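Local coordinates for protein diketoreductase (Acinetobacter baylyi, PDB 4E12) that reduces dicarbonyl compounds with NADH and probably also oxidises (3S)-3-hydroxyacyl-CoA with NAD(+), as its relatives in fatty acid beta-oxidation do, at residues L15-A20 with E48-V53; Q22-F25 with A29-A32; D102-L107 with G131-G136. All blocks are in the same frame, centred on the assembly; numbering follows the deposited sequence.

Contact 1 of 3, residues L15-A20 with E48-V53; sequences LGSQIA and EGLAAV. With SO4 (sulfate ion), chain H.
Of residues 48-53, Leu-50 alone touches residues 15-20, and it does so with both of its methyl groups; Arg-46 and Phe-47, just before them, also pack on Ser-17. The CG of Leu-50 lies anti to the carbonyl carbon (chi1 -66°). CD1 sits on the backbone of Ser-17, 3.4 Å from Ser-17 O, and touches the Ser-17 hydroxyl as well, at 3.7 Å from OG. CD2 takes the next residue along, meeting CG of Gln-18 at 4.1 Å, where the two side chains cross at about a right angle. A branched leucine suits this place because its two tips can rest on neighbouring residues of one helical turn.

The polar partners are small or turned elsewhere. Ser-17 holds OG between its backbone N and carbonyl carbon (chi1 66°), from where it is hydrogen-bonded to Gly-13 O, in the turn just before the helix, while CB and OG still face the leucine. Gln-18 offers only its methylene flank, since its buried amide is held at both ends, NE2 by Asn-146 OD1 and OE1 by Val-148 N.

On another side of the helix, Leu-15 N gives a nearly straight hydrogen bond (169°) of 2.9 Å to O2 of the sulfate, which Val-14 N also binds. Leu-15 and Val-14 are NAD(+)-binding residues, so the sulfate, probably from the crystallisation liquor, may mark where the cofactor's phosphates bind. Gly-11, Gly-13 and Gly-16 fit the GxGxxG pattern, consistent with the dinucleotide-binding start of a Rossmann fold's first helix, here packed against helix 37-57.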
ATOM      1  N   LEU A  15      12.130  21.970   2.615  1.00 31.35           N
ATOM      2  CA  LEU A  15      12.384  21.320   1.334  1.00 30.04           C
ATOM      3  C   LEU A  15      13.468  22.022   0.519  1.00 27.33           C
ATOM      4  O   LEU A  15      14.340  21.361  -0.038  1.00 28.36           O
ATOM      5  CB  LEU A  15      11.113  21.198   0.500  1.00 35.45           C
ATOM      6  CG  LEU A  15      10.004  20.320   1.087  1.00 50.08           C
ATOM      7  CD1 LEU A  15       8.706  20.489   0.302  1.00 60.73           C
ATOM      8  CD2 LEU A  15      10.460  18.872   1.094  1.00 46.20           C
ATOM      9  N   GLY A  16      13.403  23.341   0.414  1.00 26.09           N
ATOM     10  CA  GLY A  16      14.420  24.056  -0.338  1.00 28.24           C
ATOM     11  C   GLY A  16      15.831  23.859   0.202  1.00 27.22           C
ATOM     12  O   GLY A  16      16.796  23.764  -0.558  1.00 29.54           O
ATOM     13  N   SER A  17      15.969  23.809   1.517  1.00 27.59           N
ATOM     14  CA  SER A  17      17.310  23.683   2.087  1.00 26.58           C
ATOM     15  C   SER A  17      17.875  22.283   1.835  1.00 26.74           C
ATOM     16  O   SER A  17      19.064  22.149   1.554  1.00 29.48           O
ATOM     17  CB  SER A  17      17.355  24.031   3.577  1.00 30.29           C
ATOM     18  OG  SER A  17      16.612  23.101   4.332  1.00 33.24           O
ATOM     19  N   GLN A  18      17.042  21.247   1.917  1.00 30.79           N
ATOM     20  CA  GLN A  18      17.517  19.889   1.609  1.00 30.73           C
ATOM     21  C   GLN A  18      17.927  19.766   0.146  1.00 27.15           C
ATOM     22  O   GLN A  18      18.939  19.142  -0.177  1.00 32.19           O
ATOM     23  CB  GLN A  18      16.440  18.850   1.904  1.00 32.71           C
ATOM     24  CG  GLN A  18      16.055  18.791   3.351  1.00 37.33           C
ATOM     25  CD  GLN A  18      15.038  17.717   3.661  1.00 36.54           C
ATOM     26  OE1 GLN A  18      15.053  16.624   3.090  1.00 33.67           O
ATOM     27  NE2 GLN A  18      14.141  18.029   4.572  1.00 38.21           N
ATOM     28  N   ILE A  19      17.129  20.345  -0.746  1.00 29.68           N
ATOM     29  CA  ILE A  19      17.410  20.262  -2.168  1.00 27.67           C
ATOM     30  C   ILE A  19      18.721  20.979  -2.462  1.00 29.17           C
ATOM     31  O   ILE A  19      19.566  20.479  -3.208  1.00 25.87           O
ATOM     32  CB  ILE A  19      16.275  20.910  -3.000  1.00 30.96           C
ATOM     33  CG1 ILE A  19      14.973  20.115  -2.828  1.00 31.27           C
ATOM     34  CG2 ILE A  19      16.699  21.028  -4.459  1.00 28.94           C
ATOM     35  CD1 ILE A  19      13.747  20.757  -3.477  1.00 32.45           C
ATOM     36  N   ALA A  20      18.875  22.151  -1.861  1.00 30.00           N
ATOM     37  CA  ALA A  20      20.070  22.956  -2.048  1.00 29.52           C
ATOM     38  C   ALA A  20      21.290  22.234  -1.504  1.00 30.89           C
ATOM     39  O   ALA A  20      22.330  22.187  -2.167  1.00 30.62           O
ATOM     40  CB  ALA A  20      19.892  24.319  -1.394  1.00 26.50           C
ATOM     41  N   GLU A  48      23.643  24.290   8.254  1.00 35.07           N
ATOM     42  CA  GLU A  48      24.553  23.782   9.270  1.00 32.79           C
ATOM     43  C   GLU A  48      24.040  22.471   9.865  1.00 34.71           C
ATOM     44  O   GLU A  48      24.800  21.505   9.994  1.00 35.18           O
ATOM     45  CB  GLU A  48      24.802  24.842  10.340  1.00 34.96           C
ATOM     46  CG  GLU A  48      25.563  26.014   9.769  1.00 39.26           C
ATOM     47  CD  GLU A  48      25.634  27.212  10.685  1.00 40.42           C
ATOM     48  OE1 GLU A  48      24.792  27.337  11.599  1.00 49.84           O
ATOM     49  OE2 GLU A  48      26.538  28.043  10.467  1.00 40.35           O
ATOM     50  N   GLY A  49      22.755  22.434  10.214  1.00 34.92           N
ATOM     51  CA  GLY A  49      22.149  21.193  10.681  1.00 30.99           C
ATOM     52  C   GLY A  49      22.215  20.050   9.675  1.00 34.30           C
ATOM     53  O   GLY A  49      22.518  18.904  10.029  1.00 32.98           O
ATOM     54  N   LEU A  50      21.920  20.353   8.410  1.00 37.50           N
ATOM     55  CA  LEU A  50      22.012  19.350   7.357  1.00 32.34           C
ATOM     56  C   LEU A  50      23.432  18.811   7.230  1.00 32.75           C
ATOM     57  O   LEU A  50      23.617  17.612   7.021  1.00 34.07           O
ATOM     58  CB  LEU A  50      21.486  19.893   6.013  1.00 32.44           C
ATOM     59  CG  LEU A  50      19.981  20.207   5.949  1.00 34.96           C
ATOM     60  CD1 LEU A  50      19.622  20.964   4.678  1.00 32.21           C
ATOM     61  CD2 LEU A  50      19.174  18.918   6.052  1.00 33.29           C
ATOM     62  N   ALA A  51      24.436  19.682   7.358  1.00 35.98           N
ATOM     63  CA  ALA A  51      25.825  19.242   7.280  1.00 37.01           C
ATOM     64  C   ALA A  51      26.086  18.199   8.354  1.00 35.55           C
ATOM     65  O   ALA A  51      26.735  17.180   8.104  1.00 31.64           O
ATOM     66  CB  ALA A  51      26.774  20.423   7.455  1.00 36.85           C
ATOM     67  N   ALA A  52      25.567  18.467   9.546  1.00 34.80           N
ATOM     68  CA  ALA A  52      25.702  17.572  10.690  1.00 39.38           C
ATOM     69  C   ALA A  52      25.031  16.216  10.436  1.00 37.30           C
ATOM     70  O   ALA A  52      25.619  15.161  10.701  1.00 35.80           O
ATOM     71  CB  ALA A  52      25.115  18.231  11.932  1.00 37.98           C
ATOM     72  N   VAL A  53      23.800  16.248   9.936  1.00 33.87           N
ATOM     73  CA  VAL A  53      23.080  15.024   9.588  1.00 34.31           C
ATOM     74  C   VAL A  53      23.867  14.235   8.546  1.00 32.38           C
ATOM     75  O   VAL A  53      24.059  13.022   8.672  1.00 34.82           O
ATOM     76  CB  VAL A  53      21.689  15.341   8.983  1.00 37.39           C
ATOM     77  CG1 VAL A  53      20.955  14.052   8.633  1.00 33.63           C
ATOM     78  CG2 VAL A  53      20.878  16.199   9.939  1.00 38.40           C
TER
HETATM   79  S   SO4 H 407       8.919  24.572   3.507  1.00 56.94           S
HETATM   80  O1  SO4 H 407       7.712  23.724   3.514  1.00 79.37           O
HETATM   81  O2  SO4 H 407       9.966  23.912   2.702  1.00 52.97           O
HETATM   82  O3  SO4 H 407       8.598  25.887   2.928  1.00 50.58           O
HETATM   83  O4  SO4 H 407       9.394  24.753   4.893  1.00 42.91           O

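Contact 2 of 3, residues Q22-F25 with A29-A32; sequences QTAF and AVTA
Val-30 points its side chain at the last turn of helix 14-25, and a single methyl, CG2, makes nearly the whole contact. CG2 stands anti to the carbonyl carbon of Val-30, because the other branch, CG1, is the one opposite the backbone N (chi1 173°). It enters the angle between Thr-23 and Ala-24. On one side it meets the methyl of Thr-23, with CG2 of Thr-23 and CG2 of Val-30 only 3.5 Å apart and the two side chains crossing obliquely. It also comes down on the helix backbone itself, 3.4 Å from Ala-24 N, and lies against Ala-24 CB at 3.8 Å.

The meeting belongs to the beta-alpha-beta unit of the Rossmann fold: strand 6-10, helix 14-25 and strand 29-33 follow one another, the helix packs on one face of the sheet, and Val-30 faces it with a compact apolar group. Beta-branched valine suits the place, favouring extended backbone and presenting a methyl close to the main chain.

Thr-23 shows how a polar residue can serve in such an interface. Its CG2 lies opposite the backbone N (chi1 -66° for OG1) and faces the strand, while OG1 hydrogen-bonds back to Ile-19 O one turn earlier, leaving an apolar side toward Val-30 and also toward Val-7 of strand 6-10. The small methyl of Ala-24 lets Ala-24 CA stand 5.7 Å from Val-30 CA.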
ATOM      1  N   GLN A  22      21.729  18.865  -0.757  1.00 27.87           N
ATOM      2  CA  GLN A  22      21.987  17.681  -1.566  1.00 29.77           C
ATOM      3  C   GLN A  22      22.720  18.061  -2.858  1.00 36.27           C
ATOM      4  O   GLN A  22      23.666  17.394  -3.287  1.00 33.20           O
ATOM      5  CB  GLN A  22      20.659  16.975  -1.901  1.00 27.18           C
ATOM      6  CG  GLN A  22      20.812  15.640  -2.655  1.00 30.15           C
ATOM      7  CD  GLN A  22      21.387  14.507  -1.812  1.00 29.13           C
ATOM      8  OE1 GLN A  22      21.652  14.662  -0.618  1.00 35.55           O
ATOM      9  NE2 GLN A  22      21.579  13.353  -2.439  1.00 33.98           N
ATOM     10  N   THR A  23      22.282  19.145  -3.483  1.00 33.90           N
ATOM     11  CA  THR A  23      22.850  19.560  -4.760  1.00 32.14           C
ATOM     12  C   THR A  23      24.282  20.073  -4.576  1.00 33.33           C
ATOM     13  O   THR A  23      25.179  19.732  -5.353  1.00 39.67           O
ATOM     14  CB  THR A  23      21.933  20.593  -5.457  1.00 30.98           C
ATOM     15  OG1 THR A  23      20.695  19.963  -5.808  1.00 27.33           O
ATOM     16  CG2 THR A  23      22.574  21.125  -6.722  1.00 30.39           C
ATOM     17  N   ALA A  24      24.490  20.868  -3.535  1.00 31.42           N
ATOM     18  CA  ALA A  24      25.822  21.334  -3.167  1.00 33.16           C
ATOM     19  C   ALA A  24      26.738  20.158  -2.806  1.00 32.85           C
ATOM     20  O   ALA A  24      27.862  20.065  -3.314  1.00 32.03           O
ATOM     21  CB  ALA A  24      25.737  22.333  -2.020  1.00 30.56           C
ATOM     22  N   PHE A  25      26.247  19.242  -1.970  1.00 34.47           N
ATOM     23  CA  PHE A  25      27.043  18.078  -1.536  1.00 31.40           C
ATOM     24  C   PHE A  25      27.580  17.263  -2.726  1.00 36.95           C
ATOM     25  O   PHE A  25      28.633  16.624  -2.632  1.00 36.91           O
ATOM     26  CB  PHE A  25      26.205  17.177  -0.618  1.00 34.98           C
ATOM     27  CG  PHE A  25      26.929  15.946  -0.140  1.00 40.31           C
ATOM     28  CD1 PHE A  25      28.114  16.049   0.593  1.00 38.99           C
ATOM     29  CD2 PHE A  25      26.425  14.680  -0.421  1.00 37.31           C
ATOM     30  CE1 PHE A  25      28.781  14.896   1.036  1.00 39.38           C
ATOM     31  CE2 PHE A  25      27.079  13.537   0.015  1.00 38.60           C
ATOM     32  CZ  PHE A  25      28.254  13.642   0.741  1.00 32.11           C
ATOM     33  N   ALA A  29      27.466  24.077  -8.214  1.00 34.45           N
ATOM     34  CA  ALA A  29      27.589  25.420  -7.661  1.00 33.94           C
ATOM     35  C   ALA A  29      26.207  25.942  -7.339  1.00 31.91           C
ATOM     36  O   ALA A  29      25.433  26.275  -8.242  1.00 36.37           O
ATOM     37  CB  ALA A  29      28.274  26.343  -8.661  1.00 38.12           C
ATOM     38  N   VAL A  30      25.913  26.023  -6.054  1.00 30.46           N
ATOM     39  CA  VAL A  30      24.566  26.297  -5.579  1.00 33.12           C
ATOM     40  C   VAL A  30      24.450  27.704  -5.036  1.00 32.63           C
ATOM     41  O   VAL A  30      25.294  28.160  -4.254  1.00 33.41           O
ATOM     42  CB  VAL A  30      24.162  25.283  -4.495  1.00 29.57           C
ATOM     43  CG1 VAL A  30      22.832  25.641  -3.845  1.00 29.28           C
ATOM     44  CG2 VAL A  30      24.076  23.891  -5.102  1.00 28.24           C
ATOM     45  N   THR A  31      23.392  28.380  -5.466  1.00 35.40           N
ATOM     46  CA  THR A  31      22.980  29.633  -4.850  1.00 34.81           C
ATOM     47  C   THR A  31      21.622  29.398  -4.188  1.00 30.01           C
ATOM     48  O   THR A  31      20.690  28.906  -4.830  1.00 34.91           O
ATOM     49  CB  THR A  31      22.814  30.743  -5.899  1.00 33.80           C
ATOM     50  OG1 THR A  31      24.057  30.949  -6.579  1.00 32.69           O
ATOM     51  CG2 THR A  31      22.385  32.043  -5.235  1.00 32.62           C
ATOM     52  N   ALA A  32      21.515  29.725  -2.904  1.00 31.61           N
ATOM     53  CA  ALA A  32      20.241  29.630  -2.200  1.00 30.42           C
ATOM     54  C   ALA A  32      19.619  31.013  -2.137  1.00 31.76           C
ATOM     55  O   ALA A  32      20.238  31.953  -1.631  1.00 33.63           O
ATOM     56  CB  ALA A  32      20.473  29.100  -0.784  1.00 29.68           C
TER

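Contact 3 of 3, residues D102-L107 with G131-G136; sequences DIYTKL and GYTGRG
Tyr-104 and Tyr-132 meet at the roots of their side chains, CB of Tyr-104 lying 3.7 Å from CB of Tyr-132, while both rings lead away from the junction. Further apolar contact comes from the methyl of Thr-133: its CG2 is 3.8 Å from CD1 of Tyr-104, and the two side chains run alongside each other in the same direction. Thr-105 works at the more exposed margin, where OG1 approaches CB of Tyr-132 at 3.8 Å and the side chains pass at a slant. Short threonines and the slim CB ends of the tyrosines allow CA atoms to come within 5.0 Å, in the pairs Tyr-104 with Thr-133 and Thr-105 with Tyr-132.

The backbones are correspondingly close. Tyr-132 O lies 3.2 Å from Tyr-104 O, two acceptors that cannot bond to each other, and no hydrogen bond joins the segments.

Polar bonds instead stay local or go outward. Thr-133 turns OG1 between its backbone N and carbonyl carbon (chi1 67°), where it accepts from Arg-135 N at 3.0 Å, forming an ST turn, and also bonds to Val-130 O. Gly-134 fills the middle of that turn with positive phi (82°), where a CB would press on the carbonyl O of Thr-133, so glycine suits the position. Thr-105 OG1 bonds to Arg-101 O.

Helices 97-110 and 126-133 thus pack together beside the mixed sheet of the NAD-binding domain: Tyr-104 reaches Glu-91 in strand 88-91 through its OH and sets its ring edge-to-face with Phe-139 of strand 139-144, and Thr-133 rests on Phe-117 of strand 116-119.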
ATOM      1  N   ASP A 102       4.079  35.301  -9.235  1.00 48.03           N
ATOM      2  CA  ASP A 102       4.948  36.467  -9.344  1.00 55.73           C
ATOM      3  C   ASP A 102       6.416  36.070  -9.442  1.00 51.22           C
ATOM      4  O   ASP A 102       7.186  36.695 -10.176  1.00 68.31           O
ATOM      5  CB  ASP A 102       4.685  37.487  -8.229  1.00 59.43           C
ATOM      6  CG  ASP A 102       4.881  36.914  -6.853  1.00101.67           C
ATOM      7  OD1 ASP A 102       4.959  35.678  -6.731  1.00148.93           O
ATOM      8  OD2 ASP A 102       4.953  37.707  -5.889  1.00 91.50           O
ATOM      9  N   ILE A 103       6.798  35.018  -8.723  1.00 44.18           N
ATOM     10  CA  ILE A 103       8.133  34.451  -8.877  1.00 46.54           C
ATOM     11  C   ILE A 103       8.421  34.078 -10.327  1.00 38.13           C
ATOM     12  O   ILE A 103       9.431  34.511 -10.885  1.00 49.30           O
ATOM     13  CB  ILE A 103       8.349  33.221  -7.965  1.00 49.90           C
ATOM     14  CG1 ILE A 103       8.491  33.669  -6.516  1.00 65.24           C
ATOM     15  CG2 ILE A 103       9.566  32.428  -8.401  1.00 53.23           C
ATOM     16  CD1 ILE A 103       9.699  34.556  -6.285  1.00 78.47           C
ATOM     17  N   TYR A 104       7.553  33.276 -10.945  1.00 42.21           N
ATOM     18  CA  TYR A 104       7.824  32.830 -12.310  1.00 38.52           C
ATOM     19  C   TYR A 104       7.795  33.940 -13.337  1.00 40.63           C
ATOM     20  O   TYR A 104       8.528  33.887 -14.326  1.00 47.01           O
ATOM     21  CB  TYR A 104       6.923  31.675 -12.747  1.00 38.64           C
ATOM     22  CG  TYR A 104       7.310  30.377 -12.084  1.00 34.26           C
ATOM     23  CD1 TYR A 104       8.476  29.702 -12.467  1.00 37.79           C
ATOM     24  CD2 TYR A 104       6.528  29.826 -11.080  1.00 35.82           C
ATOM     25  CE1 TYR A 104       8.845  28.509 -11.858  1.00 33.92           C
ATOM     26  CE2 TYR A 104       6.891  28.628 -10.461  1.00 36.09           C
ATOM     27  CZ  TYR A 104       8.053  27.980 -10.861  1.00 36.80           C
ATOM     28  OH  TYR A 104       8.420  26.800 -10.263  1.00 39.32           O
ATOM     29  N   THR A 105       6.963  34.947 -13.125  1.00 42.88           N
ATOM     30  CA  THR A 105       6.929  36.044 -14.090  1.00 46.73           C
ATOM     31  C   THR A 105       8.237  36.813 -14.081  1.00 46.51           C
ATOM     32  O   THR A 105       8.784  37.147 -15.138  1.00 50.78           O
ATOM     33  CB  THR A 105       5.748  36.964 -13.849  1.00 52.09           C
ATOM     34  OG1 THR A 105       4.548  36.205 -14.023  1.00 45.17           O
ATOM     35  CG2 THR A 105       5.755  38.110 -14.854  1.00 48.06           C
ATOM     36  N   LYS A 106       8.750  37.066 -12.884  1.00 45.14           N
ATOM     37  CA  LYS A 106      10.023  37.737 -12.717  1.00 44.97           C
ATOM     38  C   LYS A 106      11.137  36.832 -13.206  1.00 48.08           C
ATOM     39  O   LYS A 106      11.987  37.240 -14.004  1.00 53.78           O
ATOM     40  CB  LYS A 106      10.241  38.053 -11.243  1.00 46.85           C
ATOM     41  CG  LYS A 106       9.162  38.916 -10.652  1.00 56.20           C
ATOM     42  CD  LYS A 106       9.298  38.999  -9.155  1.00 58.28           C
ATOM     43  CE  LYS A 106       8.148  39.768  -8.547  1.00 61.24           C
ATOM     44  NZ  LYS A 106       8.254  39.794  -7.069  1.00 59.80           N
ATOM     45  N   LEU A 107      11.118  35.589 -12.726  1.00 46.38           N
ATOM     46  CA  LEU A 107      12.171  34.630 -13.017  1.00 47.33           C
ATOM     47  C   LEU A 107      12.328  34.498 -14.526  1.00 43.03           C
ATOM     48  O   LEU A 107      13.444  34.499 -15.051  1.00 52.12           O
ATOM     49  CB  LEU A 107      11.829  33.263 -12.387  1.00 42.62           C
ATOM     50  CG  LEU A 107      12.904  32.174 -12.371  1.00 43.87           C
ATOM     51  CD1 LEU A 107      14.079  32.590 -11.476  1.00 37.03           C
ATOM     52  CD2 LEU A 107      12.293  30.869 -11.875  1.00 36.90           C
ATOM     53  N   GLY A 131       2.379  29.015 -17.917  1.00 52.40           N
ATOM     54  CA  GLY A 131       2.149  30.265 -18.618  1.00 59.68           C
ATOM     55  C   GLY A 131       2.978  31.438 -18.130  1.00 58.29           C
ATOM     56  O   GLY A 131       3.323  32.327 -18.914  1.00 64.37           O
ATOM     57  N   TYR A 132       3.307  31.443 -16.843  1.00 59.88           N
ATOM     58  CA  TYR A 132       4.042  32.545 -16.241  1.00 49.92           C
ATOM     59  C   TYR A 132       5.527  32.464 -16.572  1.00 53.67           C
ATOM     60  O   TYR A 132       6.225  33.480 -16.575  1.00 58.07           O
ATOM     61  CB  TYR A 132       3.889  32.509 -14.727  1.00 49.89           C
ATOM     62  CG  TYR A 132       2.463  32.425 -14.264  1.00 55.22           C
ATOM     63  CD1 TYR A 132       1.478  33.217 -14.842  1.00 49.05           C
ATOM     64  CD2 TYR A 132       2.095  31.552 -13.241  1.00 54.63           C
ATOM     65  CE1 TYR A 132       0.153  33.144 -14.415  1.00 62.94           C
ATOM     66  CE2 TYR A 132       0.774  31.470 -12.806  1.00 66.99           C
ATOM     67  CZ  TYR A 132      -0.191  32.268 -13.397  1.00 62.46           C
ATOM     68  OH  TYR A 132      -1.497  32.192 -12.973  1.00 72.69           O
ATOM     69  N   THR A 133       6.025  31.264 -16.834  1.00 51.94           N
ATOM     70  CA  THR A 133       7.458  31.112 -17.022  1.00 49.32           C
ATOM     71  C   THR A 133       7.946  31.872 -18.241  1.00 51.68           C
ATOM     72  O   THR A 133       8.999  32.510 -18.196  1.00 45.53           O
ATOM     73  CB  THR A 133       7.895  29.644 -17.175  1.00 48.28           C
ATOM     74  OG1 THR A 133       7.385  29.108 -18.401  1.00 43.17           O
ATOM     75  CG2 THR A 133       7.399  28.818 -16.003  1.00 40.24           C
ATOM     76  N   GLY A 134       7.191  31.796 -19.330  1.00 52.13           N
ATOM     77  CA  GLY A 134       7.643  32.388 -20.574  1.00 52.33           C
ATOM     78  C   GLY A 134       8.597  31.475 -21.308  1.00 56.41           C
ATOM     79  O   GLY A 134       9.149  31.832 -22.351  1.00 61.14           O
ATOM     80  N   ARG A 135       8.821  30.296 -20.735  1.00 54.11           N
ATOM     81  CA  ARG A 135       9.639  29.281 -21.378  1.00 45.21           C
ATOM     82  C   ARG A 135       9.090  27.877 -21.123  1.00 51.78           C
ATOM     83  O   ARG A 135       9.707  27.072 -20.424  1.00 46.80           O
ATOM     84  CB  ARG A 135      11.108  29.407 -20.958  1.00 45.67           C
ATOM     85  CG  ARG A 135      11.392  29.256 -19.469  1.00 37.49           C
ATOM     86  CD  ARG A 135      12.881  29.510 -19.176  1.00 36.37           C
ATOM     87  NE  ARG A 135      13.226  30.926 -19.316  1.00 42.69           N
ATOM     88  CZ  ARG A 135      14.443  31.434 -19.146  1.00 37.22           C
ATOM     89  NH1 ARG A 135      15.458  30.649 -18.830  1.00 38.93           N
ATOM     90  NH2 ARG A 135      14.649  32.739 -19.292  1.00 46.09           N
ATOM     91  N   GLY A 136       7.928  27.589 -21.699  1.00 47.11           N
ATOM     92  CA  GLY A 136       7.307  26.291 -21.508  1.00 44.63           C
ATOM     93  C   GLY A 136       8.152  25.095 -21.918  1.00 46.38           C
ATOM     94  O   GLY A 136       7.973  23.996 -21.387  1.00 51.54           O
TER

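How the contacts relate
All three contacts lie in the NAD-binding, Rossmann-type domain. Contacts 1 and 2 are neighbours, with centres about 10 Å apart: both use helix 14-25, contact 1 near its start and contact 2 at its end, and Ala-20 O touches Val-30 CG2 at 3.8 Å. Along the chain contact 2 falls between the two halves of contact 1, and strand 29-33 is followed by helix 37-57. Contact 3 comes later in sequence and stands apart, its centre about 27 Å from that of contact 1 and about 22 Å from that of contact 2. The first two pack the helix that carries NAD(+)-binding Leu-15 against a strand and a helix, while contact 3 pairs two helices that accompany later strands of the same sheet.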